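Local coordinates for protein peptidylprolyl Isomerase (Naegleria fowleri, PDB 6B4P) that probably catalyses the cis-trans isomerisation of peptide bonds that precede proline, as an enzyme of the FKBP family, at residues Gly89-Phe94 and Met118-Leu123; Phe66-Gly71 and Gly78-Val83. One frame throughout, in Å; residues are numbered along the deposited sequence.

Interaction 1. Residues Gly89-Phe94 and Met118-Leu123; sequences GEKSYF and MFEIEL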
# COMPACT_ATOMS: atom_id res chain seq x y z
N GLY A 89 -13.29 0.37 0.96
CA GLY A 89 -13.35 1.64 1.66
C GLY A 89 -12.35 1.82 2.80
O GLY A 89 -12.25 2.93 3.34
N GLU A 90 -11.62 0.77 3.17
CA GLU A 90 -10.67 0.87 4.27
C GLU A 90 -9.57 1.87 3.94
O GLU A 90 -9.11 1.96 2.80
CB GLU A 90 -10.08 -0.51 4.55
CG GLU A 90 -9.00 -0.56 5.63
CD GLU A 90 -8.54 -1.98 5.87
OE1 GLU A 90 -9.42 -2.87 5.94
OE2 GLU A 90 -7.31 -2.19 5.98
N LYS A 91 -9.16 2.65 4.94
CA LYS A 91 -7.94 3.45 4.86
C LYS A 91 -7.00 2.92 5.92
O LYS A 91 -7.37 2.85 7.10
CB LYS A 91 -8.21 4.94 5.06
CG LYS A 91 -6.96 5.80 4.86
CD LYS A 91 -7.31 7.29 4.87
CE LYS A 91 -6.06 8.15 4.78
NZ LYS A 91 -6.38 9.61 4.88
N SER A 92 -5.80 2.52 5.51
CA SER A 92 -4.84 1.93 6.42
C SER A 92 -3.45 2.49 6.16
O SER A 92 -3.17 3.06 5.11
CB SER A 92 -4.82 0.40 6.31
OG SER A 92 -6.00 -0.10 6.93
N TYR A 93 -2.61 2.34 7.18
CA TYR A 93 -1.24 2.84 7.17
C TYR A 93 -0.30 1.65 7.22
O TYR A 93 -0.39 0.82 8.12
CB TYR A 93 -1.02 3.75 8.38
CG TYR A 93 0.32 4.43 8.47
CD1 TYR A 93 0.77 5.29 7.47
CD2 TYR A 93 1.12 4.26 9.59
CE1 TYR A 93 1.98 5.94 7.58
CE2 TYR A 93 2.33 4.90 9.70
CZ TYR A 93 2.76 5.74 8.70
OH TYR A 93 3.97 6.38 8.83
N PHE A 94 0.58 1.55 6.22
CA PHE A 94 1.43 0.38 6.04
C PHE A 94 2.90 0.73 6.24
O PHE A 94 3.38 1.74 5.72
CB PHE A 94 1.27 -0.19 4.63
CG PHE A 94 -0.08 -0.78 4.35
CD1 PHE A 94 -0.29 -2.14 4.42
CD2 PHE A 94 -1.15 0.04 3.98
CE1 PHE A 94 -1.54 -2.69 4.15
CE2 PHE A 94 -2.40 -0.51 3.69
CZ PHE A 94 -2.59 -1.88 3.78
N MET A 118 6.67 3.89 3.82
CA MET A 118 5.41 4.01 4.55
C MET A 118 4.31 4.47 3.60
O MET A 118 4.52 5.40 2.82
CB MET A 118 5.54 5.01 5.70
CG MET A 118 6.77 4.81 6.56
SD MET A 118 6.87 3.19 7.37
CE MET A 118 5.40 3.20 8.39
N PHE A 119 3.15 3.83 3.65
CA PHE A 119 2.05 4.22 2.78
C PHE A 119 0.76 4.34 3.56
O PHE A 119 0.39 3.41 4.29
CB PHE A 119 1.81 3.22 1.63
CG PHE A 119 2.82 3.29 0.52
CD1 PHE A 119 2.67 4.18 -0.52
CD2 PHE A 119 3.90 2.42 0.50
CE1 PHE A 119 3.59 4.22 -1.57
CE2 PHE A 119 4.82 2.46 -0.53
CZ PHE A 119 4.67 3.36 -1.56
N GLU A 120 0.05 5.45 3.37
CA GLU A 120 -1.38 5.50 3.63
C GLU A 120 -2.06 5.06 2.35
O GLU A 120 -1.76 5.61 1.29
CB GLU A 120 -1.86 6.91 4.00
CG GLU A 120 -1.38 7.43 5.34
CD GLU A 120 -2.27 8.53 5.87
OE1 GLU A 120 -3.04 9.12 5.08
OE2 GLU A 120 -2.22 8.80 7.09
N ILE A 121 -2.94 4.05 2.42
CA ILE A 121 -3.66 3.55 1.26
C ILE A 121 -5.15 3.50 1.58
O ILE A 121 -5.54 2.98 2.63
CB ILE A 121 -3.19 2.15 0.83
CG1 ILE A 121 -1.67 2.13 0.59
CG2 ILE A 121 -3.95 1.69 -0.41
CD1 ILE A 121 -1.15 0.76 0.18
N GLU A 122 -5.96 4.08 0.71
CA GLU A 122 -7.41 3.97 0.80
C GLU A 122 -7.87 3.12 -0.38
O GLU A 122 -7.60 3.47 -1.53
CB GLU A 122 -8.09 5.34 0.76
CG GLU A 122 -9.60 5.24 0.87
CD GLU A 122 -10.28 6.60 0.87
OE1 GLU A 122 -9.59 7.61 0.62
OE2 GLU A 122 -11.51 6.66 1.12
N LEU A 123 -8.54 2.01 -0.08
CA LEU A 123 -9.09 1.13 -1.11
C LEU A 123 -10.47 1.66 -1.48
O LEU A 123 -11.45 1.45 -0.76
CB LEU A 123 -9.16 -0.30 -0.60
CG LEU A 123 -9.77 -1.30 -1.58
CD1 LEU A 123 -9.09 -1.21 -2.95
CD2 LEU A 123 -9.69 -2.69 -1.02
O HOH W 1 -13.54 4.85 1.24
O HOH W 2 -11.81 5.73 3.78
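Met-118 meets Tyr-93 at the start of an antiparallel strand pair that shows how a backbone ladder sorts its side chains. With CG beside the backbone N and the chain bent at chi2 and chi3, the thioether curls back toward the neighbouring strand, and its CE lies 3.5 Å from Tyr-93 OH. Phe-119 forms a hydrogen-bonded pair with Phe-94: Phe-94 N donates to Phe-119 O at 2.7 Å, and Phe-119 N returns a bond to Phe-94 O. The Phe-119 carbonyl oxygen also lies at the edge of the Phe-94 ring, in its plane. Glu-120, opposite Tyr-93, sets its CG 3.7 Å from Tyr-93 CD1, with the carboxylate plane turned 84° from the ring. Its OE1 makes a long salt bridge of 3.4 Å with Lys-91 NZ, brought there by an extended chain that rises off the sheet. Ile-121 pairs with Ser-92 through two nearly straight backbone bonds, while its CD1 packs 3.9 Å from Phe-94 CD2, the two side chains crossing at about a right angle on the buried face. Glu-122 returns to the face of Lys-91 and Glu-120; two waters link its OE2 to Gly-89 O. Leu-123 N reaches Glu-90 O at 2.9 Å, and Leu-123 O accepts a more bent bond, 133° at the hydrogen, from Gly-89 N. Beside the ladder, Ser-92 OG donates to Glu-90 OE2, which also salt-bridges Lys-24. The pair is an antiparallel ladder of the curled FKBP sheet, its mostly charged, partly exposed face backed by a buried, mainly apolar one (Phe-94, Phe-119, Ile-121).

Interaction 2. Residues Phe66-Gly71 and Gly78-Val83; sequences FVFTLG and GWDLGV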
# COMPACT_ATOMS: atom_id res chain seq x y z
N PHE A 66 -4.99 5.64 -8.28
CA PHE A 66 -4.14 4.72 -9.00
C PHE A 66 -4.84 3.37 -9.13
O PHE A 66 -5.44 2.87 -8.18
CB PHE A 66 -2.79 4.56 -8.29
CG PHE A 66 -1.89 3.59 -8.97
CD1 PHE A 66 -1.19 3.96 -10.11
CD2 PHE A 66 -1.74 2.30 -8.49
CE1 PHE A 66 -0.37 3.06 -10.75
CE2 PHE A 66 -0.92 1.39 -9.13
CZ PHE A 66 -0.23 1.77 -10.26
N VAL A 67 -4.78 2.79 -10.33
CA VAL A 67 -5.48 1.55 -10.64
C VAL A 67 -4.46 0.48 -10.98
O VAL A 67 -3.52 0.73 -11.75
CB VAL A 67 -6.48 1.74 -11.80
CG1 VAL A 67 -7.11 0.40 -12.18
CG2 VAL A 67 -7.54 2.74 -11.41
N PHE A 68 -4.62 -0.70 -10.40
CA PHE A 68 -3.79 -1.82 -10.79
C PHE A 68 -4.58 -3.11 -10.61
O PHE A 68 -5.63 -3.12 -9.96
CB PHE A 68 -2.46 -1.85 -10.00
CG PHE A 68 -2.61 -2.18 -8.53
CD1 PHE A 68 -2.42 -3.48 -8.08
CD2 PHE A 68 -2.88 -1.18 -7.60
CE1 PHE A 68 -2.50 -3.78 -6.72
CE2 PHE A 68 -2.98 -1.46 -6.24
CZ PHE A 68 -2.79 -2.77 -5.80
N THR A 69 -4.08 -4.18 -11.22
CA THR A 69 -4.73 -5.48 -11.14
C THR A 69 -4.12 -6.26 -9.98
O THR A 69 -2.91 -6.53 -9.97
CB THR A 69 -4.60 -6.25 -12.45
OG1 THR A 69 -5.20 -5.50 -13.51
CG2 THR A 69 -5.30 -7.60 -12.33
N LEU A 70 -4.96 -6.62 -9.02
CA LEU A 70 -4.47 -7.19 -7.77
C LEU A 70 -3.93 -8.59 -7.99
O LEU A 70 -4.56 -9.42 -8.65
CB LEU A 70 -5.60 -7.20 -6.75
CG LEU A 70 -5.27 -7.67 -5.35
CD1 LEU A 70 -4.26 -6.70 -4.74
CD2 LEU A 70 -6.55 -7.67 -4.56
N GLY A 71 -2.74 -8.86 -7.43
CA GLY A 71 -2.16 -10.19 -7.49
C GLY A 71 -1.39 -10.51 -8.74
O GLY A 71 -0.92 -11.64 -8.90
N GLY A 78 4.46 -5.54 -1.22
CA GLY A 78 3.73 -5.04 -0.07
C GLY A 78 2.37 -4.46 -0.43
O GLY A 78 1.45 -4.49 0.39
N TRP A 79 2.23 -3.93 -1.65
CA TRP A 79 0.92 -3.48 -2.10
C TRP A 79 0.01 -4.64 -2.49
O TRP A 79 -1.18 -4.63 -2.15
CB TRP A 79 1.05 -2.51 -3.27
CG TRP A 79 1.29 -1.08 -2.90
CD1 TRP A 79 1.91 -0.60 -1.77
CD2 TRP A 79 0.90 0.05 -3.67
NE1 TRP A 79 1.93 0.78 -1.81
CE2 TRP A 79 1.32 1.20 -2.97
CE3 TRP A 79 0.24 0.20 -4.90
CZ2 TRP A 79 1.09 2.48 -3.45
CZ3 TRP A 79 0.03 1.47 -5.38
CH2 TRP A 79 0.45 2.60 -4.66
N ASP A 80 0.52 -5.64 -3.22
CA ASP A 80 -0.31 -6.79 -3.54
C ASP A 80 -0.79 -7.47 -2.26
O ASP A 80 -1.98 -7.76 -2.10
CB ASP A 80 0.47 -7.79 -4.40
CG ASP A 80 0.16 -7.68 -5.90
OD1 ASP A 80 -0.82 -7.00 -6.29
OD2 ASP A 80 0.91 -8.29 -6.68
N LEU A 81 0.11 -7.70 -1.31
CA LEU A 81 -0.30 -8.34 -0.06
C LEU A 81 -1.14 -7.40 0.79
O LEU A 81 -2.12 -7.82 1.41
CB LEU A 81 0.92 -8.80 0.73
CG LEU A 81 1.77 -9.92 0.17
CD1 LEU A 81 2.99 -10.16 1.04
CD2 LEU A 81 0.94 -11.19 0.05
N GLY A 82 -0.75 -6.13 0.84
CA GLY A 82 -1.43 -5.20 1.73
C GLY A 82 -2.84 -4.89 1.28
O GLY A 82 -3.78 -4.88 2.08
N VAL A 83 -3.02 -4.62 -0.02
CA VAL A 83 -4.36 -4.30 -0.51
C VAL A 83 -5.27 -5.52 -0.45
O VAL A 83 -6.46 -5.39 -0.15
CB VAL A 83 -4.27 -3.70 -1.93
CG1 VAL A 83 -5.65 -3.45 -2.50
CG2 VAL A 83 -3.48 -2.38 -1.88
O HOH W 3 -0.25 -6.46 -9.14
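Asp-80 and Gly-71 illustrate how one carboxylate can join a helix to the turn that leaves a strand. From CB, the side chain swings toward the turn at an unusual chi1 of -99°, bringing CG to 3.5 Å from Gly-71 N. OD1 then takes the Gly-71 N-H at 2.9 Å; the bond is fairly straight at the hydrogen, but the donor stands well above the carboxylate plane, 61° out of it. The same oxygen accepts a hydrogen bond from a water that also donates to Thr-69 O, and it lies 3.7 Å from Phe-68 CE1, at the ring edge. OD2 extends the grip by accepting from Gly-73 N, so both oxygens engage the connection between strand and helix. In the FKBP fold this short helix packs across the concave side of the curled sheet, and here helix and strand axes run at 89°. Trp-79 probably forms the floor of the active-site pocket, as the equivalent tryptophan does in other FKBPs. Leu-70 CD1 rests 3.6 Å from Asp-80 O and also touches Val-83 CB. Phe-68 points its CZ at Val-83 CG2, which sits in the ring plane. Phe-66 and Phe-68 form an aromatic cluster with Trp-79: Phe-66 CD2 meets the indole edge at Trp-79 CZ3, 3.7 Å away, whereas Phe-68 CE2 approaches Trp-79 CE3 obliquely.

Overall arrangement
Followed from the N terminus, the chain first lays down strands 14-15, 23-26, 41-50 and 55-58 and the short helix 59-62 before entering strand 66-69. Interaction 2 closes a short loop of six residues, bringing helix 77-84 back against the strand just left. Only then does strand 91-96 begin, and interaction 1 closes the longer loop of 23 residues when strand 117-126 returns beside it. The two contacts are therefore in series, neither nested nor crossed. In space they meet: Phe-119 CD2 lies 3.5 Å from Trp-79 NE1, and Leu-123 packs on Val-83. Strand 41-50, paired with both 66-69 and 117-126, bridges the two contacts within the sheet.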